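PDB 6AD3: lovastatin nonaketide synthase mokA from Monascus pilosus, which carries out, as a type I polyketide synthase, the iterative nine-step polyketide assembly that opens lovastatin (monacolin K) biosynthesis, this chain being its condensation domain. Local coordinates for residues L123-A134 / A146-V157. The protein carries 1 engineered substitution. Numbering follows the deposited sequence.
Sequences LRRHEIFRTGFA and AQIVFGRTKNKV
Thr131 to Ala134 pairs with Ala146 to Val149 as an antiparallel beta hairpin of the condensation domain. Gly132 and Ile148 exchange two backbone hydrogen bonds, N to O 2.8 Å each way. One more backbone bond, Phe150 N to Arg130 O, follows the last pair.

The close, buried packing is on the face of Thr131, Phe133, Gln147 and Val149. Thr131 CG2 touches Gln147 CB. The Gln147 amide lies alongside the Phe133 ring, planes 11° apart. Its NE2 bonds Pro77 O in strand 72-77, which flanks 145-150 on its other edge. A water bridges its OE1 to Thr131 OG1.

The opposite face is more open to solvent. Ala134, Ile148 and Phe150 are partly exposed there. The Phe150 ring has Ile148 CG2 over one face and Lys154 CE over the other. Its CE2 comes within 3.6 Å of Gly132 N, where glycine has no side chain.

Helix 112-125 leads into strand 131-135 through a wetter site. Phe129 O is gripped by Thr153 OG1 at 2.8 Å and Asn155 ND2 at 3.1 Å. The two donors come from opposite faces of the carbonyl plane, and a water donates a third bond. The Thr153 rotation (chi1 -170°) lets OG1 give to Phe129 O while accepting from Asn155 N, an ST turn. Asn155 OD1 is taken by the backbone of Thr187 and Leu188. Leu123 CD1 packs on Asn155 CB and Val157 CG2, each at 4.0 Å.

Arg130 ties helix end to strand end. Its NE and NH1 both hold Arg124 O, side-on, while NH2 reaches Phe150 O at 3.1 Å. Polar side chains thus satisfy the backbone oxygens of Arg124, Phe129 and Phe150 near where regular pairing stops, which probably helps hold the turn from helix to hairpin.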
loop_
_atom_site.group_PDB
_atom_site.type_symbol
_atom_site.label_atom_id
_atom_site.label_comp_id
_atom_site.label_asym_id
_atom_site.label_seq_id
_atom_site.Cartn_x
_atom_site.Cartn_y
_atom_site.Cartn_z
ATOM N N LEU A 123 -10.719 -18.743 5.394
ATOM C CA LEU A 123 -9.407 -19.347 5.610
ATOM C C LEU A 123 -9.222 -20.659 4.826
ATOM O O LEU A 123 -8.160 -20.921 4.284
ATOM C CB LEU A 123 -9.165 -19.561 7.096
ATOM C CG LEU A 123 -8.977 -18.341 7.986
ATOM C CD1 LEU A 123 -8.713 -18.785 9.419
ATOM C CD2 LEU A 123 -7.846 -17.424 7.532
ATOM N N ARG A 124 -10.239 -21.515 4.845
ATOM C CA ARG A 124 -10.219 -22.767 4.116
ATOM C C ARG A 124 -10.211 -22.600 2.595
ATOM O O ARG A 124 -9.526 -23.369 1.886
ATOM C CB ARG A 124 -11.431 -23.599 4.506
ATOM C CG ARG A 124 -11.639 -24.833 3.688
ATOM C CD ARG A 124 -12.590 -25.780 4.429
ATOM N NE ARG A 124 -13.751 -25.065 4.980
ATOM C CZ ARG A 124 -13.919 -24.727 6.269
ATOM N NH1 ARG A 124 -13.020 -25.057 7.203
ATOM N NH2 ARG A 124 -15.002 -24.055 6.623
ATOM N N ARG A 125 -10.957 -21.617 2.085
ATOM C CA ARG A 125 -11.089 -21.421 0.633
ATOM C C ARG A 125 -9.790 -21.128 -0.059
ATOM O O ARG A 125 -9.613 -21.486 -1.248
ATOM C CB ARG A 125 -12.089 -20.269 0.323
ATOM C CG ARG A 125 -13.519 -20.765 0.159
ATOM C CD ARG A 125 -14.513 -19.617 0.224
ATOM N NE ARG A 125 -14.269 -18.648 -0.838
ATOM C CZ ARG A 125 -14.589 -18.840 -2.113
ATOM N NH1 ARG A 125 -15.277 -19.940 -2.490
ATOM N NH2 ARG A 125 -14.379 -17.882 -2.963
ATOM N N HIS A 126 -8.950 -20.312 0.583
ATOM C CA HIS A 126 -7.799 -19.714 -0.081
ATOM C C HIS A 126 -6.494 -20.329 0.407
ATOM O O HIS A 126 -6.113 -20.189 1.571
ATOM C CB HIS A 126 -7.794 -18.207 0.162
ATOM C CG HIS A 126 -8.964 -17.514 -0.441
ATOM N ND1 HIS A 126 -10.138 -17.282 0.253
ATOM C CD2 HIS A 126 -9.241 -17.255 -1.733
ATOM C CE1 HIS A 126 -11.028 -16.753 -0.574
ATOM N NE2 HIS A 126 -10.486 -16.690 -1.772
ATOM N N GLU A 127 -5.779 -20.917 -0.525
ATOM C CA GLU A 127 -4.511 -21.541 -0.236
ATOM C C GLU A 127 -3.551 -20.602 0.481
ATOM O O GLU A 127 -2.838 -21.019 1.375
ATOM C CB GLU A 127 -3.879 -22.044 -1.525
ATOM C CG GLU A 127 -4.453 -23.347 -2.016
ATOM C CD GLU A 127 -3.879 -23.789 -3.346
ATOM O OE1 GLU A 127 -2.858 -23.268 -3.780
ATOM O OE2 GLU A 127 -4.349 -24.809 -3.841
ATOM N N ILE A 128 -3.526 -19.335 0.078
ATOM C CA ILE A 128 -2.552 -18.375 0.605
ATOM C C ILE A 128 -2.798 -18.122 2.107
ATOM O O ILE A 128 -1.899 -17.735 2.814
ATOM C CB ILE A 128 -2.563 -17.053 -0.218
ATOM C CG1 ILE A 128 -1.404 -16.133 0.175
ATOM C CG2 ILE A 128 -3.866 -16.300 -0.052
ATOM C CD1 ILE A 128 -0.031 -16.747 -0.013
ATOM N N PHE A 129 -3.991 -18.491 2.602
ATOM C CA PHE A 129 -4.287 -18.366 4.023
ATOM C C PHE A 129 -3.999 -19.660 4.769
ATOM O O PHE A 129 -4.220 -19.737 6.003
ATOM C CB PHE A 129 -5.747 -17.933 4.251
ATOM C CG PHE A 129 -6.072 -16.574 3.696
ATOM C CD1 PHE A 129 -5.073 -15.624 3.478
ATOM C CD2 PHE A 129 -7.380 -16.251 3.366
ATOM C CE1 PHE A 129 -5.382 -14.377 2.963
ATOM C CE2 PHE A 129 -7.695 -14.994 2.881
ATOM C CZ PHE A 129 -6.708 -14.067 2.653
ATOM N N ARG A 130 -3.567 -20.691 4.032
ATOM C CA ARG A 130 -3.043 -21.922 4.636
ATOM C C ARG A 130 -1.661 -22.221 4.104
ATOM O O ARG A 130 -1.275 -23.393 3.801
ATOM C CB ARG A 130 -3.994 -23.099 4.479
ATOM C CG ARG A 130 -4.795 -23.151 3.254
ATOM C CD ARG A 130 -5.888 -24.215 3.389
ATOM N NE ARG A 130 -6.723 -24.196 2.214
ATOM C CZ ARG A 130 -6.451 -24.787 1.071
ATOM N NH1 ARG A 130 -7.307 -24.684 0.088
ATOM N NH2 ARG A 130 -5.412 -25.586 0.946
ATOM N N THR A 131 -0.888 -21.154 3.985
ATOM C CA THR A 131 0.455 -21.238 3.474
ATOM C C THR A 131 1.493 -20.893 4.546
ATOM O O THR A 131 1.397 -19.881 5.248
ATOM C CB THR A 131 0.613 -20.346 2.221
ATOM O OG1 THR A 131 -0.157 -20.929 1.141
ATOM C CG2 THR A 131 2.062 -20.261 1.776
ATOM N N GLY A 132 2.502 -21.740 4.649
ATOM C CA GLY A 132 3.698 -21.381 5.380
ATOM C C GLY A 132 4.864 -21.069 4.481
ATOM O O GLY A 132 4.820 -21.282 3.274
ATOM N N PHE A 133 5.934 -20.564 5.070
ATOM C CA PHE A 133 7.065 -20.105 4.302
ATOM C C PHE A 133 8.314 -20.662 4.959
ATOM O O PHE A 133 8.611 -20.351 6.101
ATOM C CB PHE A 133 7.142 -18.570 4.273
ATOM C CG PHE A 133 5.950 -17.905 3.610
ATOM C CD1 PHE A 133 4.764 -17.761 4.280
ATOM C CD2 PHE A 133 5.992 -17.610 2.268
ATOM C CE1 PHE A 133 3.632 -17.304 3.618
ATOM C CE2 PHE A 133 4.875 -17.140 1.596
ATOM C CZ PHE A 133 3.703 -16.940 2.291
ATOM N N ALA A 134 8.989 -21.556 4.268
ATOM C CA ALA A 134 10.025 -22.392 4.916
ATOM C C ALA A 134 11.334 -22.182 4.214
ATOM O O ALA A 134 11.381 -21.907 3.000
ATOM C CB ALA A 134 9.628 -23.858 4.869
ATOM N N ALA A 146 10.388 -20.941 0.432
ATOM C CA ALA A 146 9.365 -21.427 -0.472
ATOM C C ALA A 146 8.026 -21.450 0.226
ATOM O O ALA A 146 7.976 -21.563 1.417
ATOM C CB ALA A 146 9.697 -22.799 -1.013
ATOM N N GLN A 147 6.956 -21.362 -0.544
ATOM C CA GLN A 147 5.602 -21.485 -0.013
ATOM C C GLN A 147 5.246 -22.971 0.181
ATOM O O GLN A 147 5.390 -23.768 -0.732
ATOM C CB GLN A 147 4.581 -20.876 -0.990
ATOM C CG GLN A 147 4.865 -19.448 -1.400
ATOM C CD GLN A 147 3.732 -18.887 -2.241
ATOM O OE1 GLN A 147 2.683 -18.532 -1.704
ATOM N NE2 GLN A 147 3.916 -18.862 -3.551
ATOM N N ILE A 148 4.770 -23.305 1.364
ATOM C CA ILE A 148 4.243 -24.599 1.651
ATOM C C ILE A 148 2.750 -24.503 1.820
ATOM O O ILE A 148 2.270 -23.815 2.720
ATOM C CB ILE A 148 4.795 -25.110 2.978
ATOM C CG1 ILE A 148 6.297 -25.121 2.944
ATOM C CG2 ILE A 148 4.218 -26.474 3.299
ATOM C CD1 ILE A 148 6.924 -25.091 4.342
ATOM N N VAL A 149 2.001 -25.163 0.950
ATOM C CA VAL A 149 0.541 -25.079 1.022
ATOM C C VAL A 149 0.034 -26.256 1.807
ATOM O O VAL A 149 0.258 -27.388 1.425
ATOM C CB VAL A 149 -0.108 -25.057 -0.375
ATOM C CG1 VAL A 149 -1.624 -25.055 -0.258
ATOM C CG2 VAL A 149 0.365 -23.839 -1.151
ATOM N N PHE A 150 -0.589 -25.982 2.940
ATOM C CA PHE A 150 -1.097 -27.007 3.811
ATOM C C PHE A 150 -2.527 -27.346 3.436
ATOM O O PHE A 150 -3.275 -26.493 2.928
ATOM C CB PHE A 150 -1.060 -26.543 5.265
ATOM C CG PHE A 150 0.318 -26.274 5.781
ATOM C CD1 PHE A 150 1.132 -27.327 6.197
ATOM C CD2 PHE A 150 0.764 -24.986 5.966
ATOM C CE1 PHE A 150 2.409 -27.083 6.689
ATOM C CE2 PHE A 150 2.018 -24.736 6.536
ATOM C CZ PHE A 150 2.850 -25.785 6.865
ATOM N N GLY A 151 -2.947 -28.555 3.772
ATOM C CA GLY A 151 -4.333 -28.966 3.524
ATOM C C GLY A 151 -5.312 -28.174 4.382
ATOM O O GLY A 151 -6.453 -27.887 3.963
ATOM N N ARG A 152 -4.867 -27.762 5.567
ATOM C CA ARG A 152 -5.738 -27.027 6.472
ATOM C C ARG A 152 -5.031 -25.788 7.010
ATOM O O ARG A 152 -3.826 -25.803 7.233
ATOM C CB ARG A 152 -6.194 -27.925 7.621
ATOM C CG ARG A 152 -7.175 -29.019 7.173
ATOM C CD ARG A 152 -7.622 -29.952 8.306
ATOM N NE ARG A 152 -7.277 -29.466 9.650
ATOM C CZ ARG A 152 -8.073 -29.567 10.717
ATOM N NH1 ARG A 152 -9.291 -30.091 10.606
ATOM N NH2 ARG A 152 -7.658 -29.126 11.899
ATOM N N THR A 153 -5.796 -24.732 7.300
ATOM C CA THR A 153 -5.166 -23.504 7.784
ATOM C C THR A 153 -4.511 -23.696 9.149
ATOM O O THR A 153 -5.036 -24.421 10.025
ATOM C CB THR A 153 -6.190 -22.315 7.849
ATOM O OG1 THR A 153 -5.489 -21.071 8.098
ATOM C CG2 THR A 153 -7.206 -22.539 8.918
ATOM N N LYS A 154 -3.499 -22.893 9.408
ATOM C CA LYS A 154 -2.953 -22.728 10.744
ATOM C C LYS A 154 -3.292 -21.379 11.353
ATOM O O LYS A 154 -2.943 -21.115 12.485
ATOM C CB LYS A 154 -1.440 -22.923 10.719
ATOM C CG LYS A 154 -0.991 -24.074 9.835
ATOM C CD LYS A 154 -1.312 -25.416 10.436
ATOM C CE LYS A 154 -0.882 -26.552 9.511
ATOM N NZ LYS A 154 -1.967 -27.574 9.341
ATOM N N ASN A 155 -4.098 -20.580 10.652
ATOM C CA ASN A 155 -4.574 -19.361 11.198
ATOM C C ASN A 155 -5.842 -19.567 11.983
ATOM O O ASN A 155 -6.516 -20.606 11.819
ATOM C CB ASN A 155 -4.775 -18.320 10.072
ATOM C CG ASN A 155 -3.451 -17.754 9.561
ATOM O OD1 ASN A 155 -2.583 -17.384 10.347
ATOM N ND2 ASN A 155 -3.235 -17.828 8.245
ATOM N N LYS A 156 -6.133 -18.620 12.887
ATOM C CA LYS A 156 -7.285 -18.736 13.797
ATOM C C LYS A 156 -8.134 -17.490 13.747
ATOM O O LYS A 156 -7.659 -16.385 13.379
ATOM C CB LYS A 156 -6.852 -18.961 15.254
ATOM C CG LYS A 156 -5.800 -20.014 15.443
ATOM C CD LYS A 156 -6.367 -21.393 15.235
ATOM C CE LYS A 156 -5.406 -22.438 15.786
ATOM N NZ LYS A 156 -5.898 -23.799 15.484
ATOM N N VAL A 157 -9.392 -17.677 14.086
ATOM C CA VAL A 157 -10.356 -16.581 14.217
ATOM C C VAL A 157 -10.666 -16.391 15.683
ATOM O O VAL A 157 -10.953 -17.370 16.392
ATOM C CB VAL A 157 -11.646 -16.905 13.461
ATOM C CG1 VAL A 157 -12.660 -15.781 13.597
ATOM C CG2 VAL A 157 -11.330 -17.195 12.000
HETATM O O HOH W 1 -2.167 -21.028 7.666
HETATM O O HOH W 2 0.235 -20.032 -1.530
#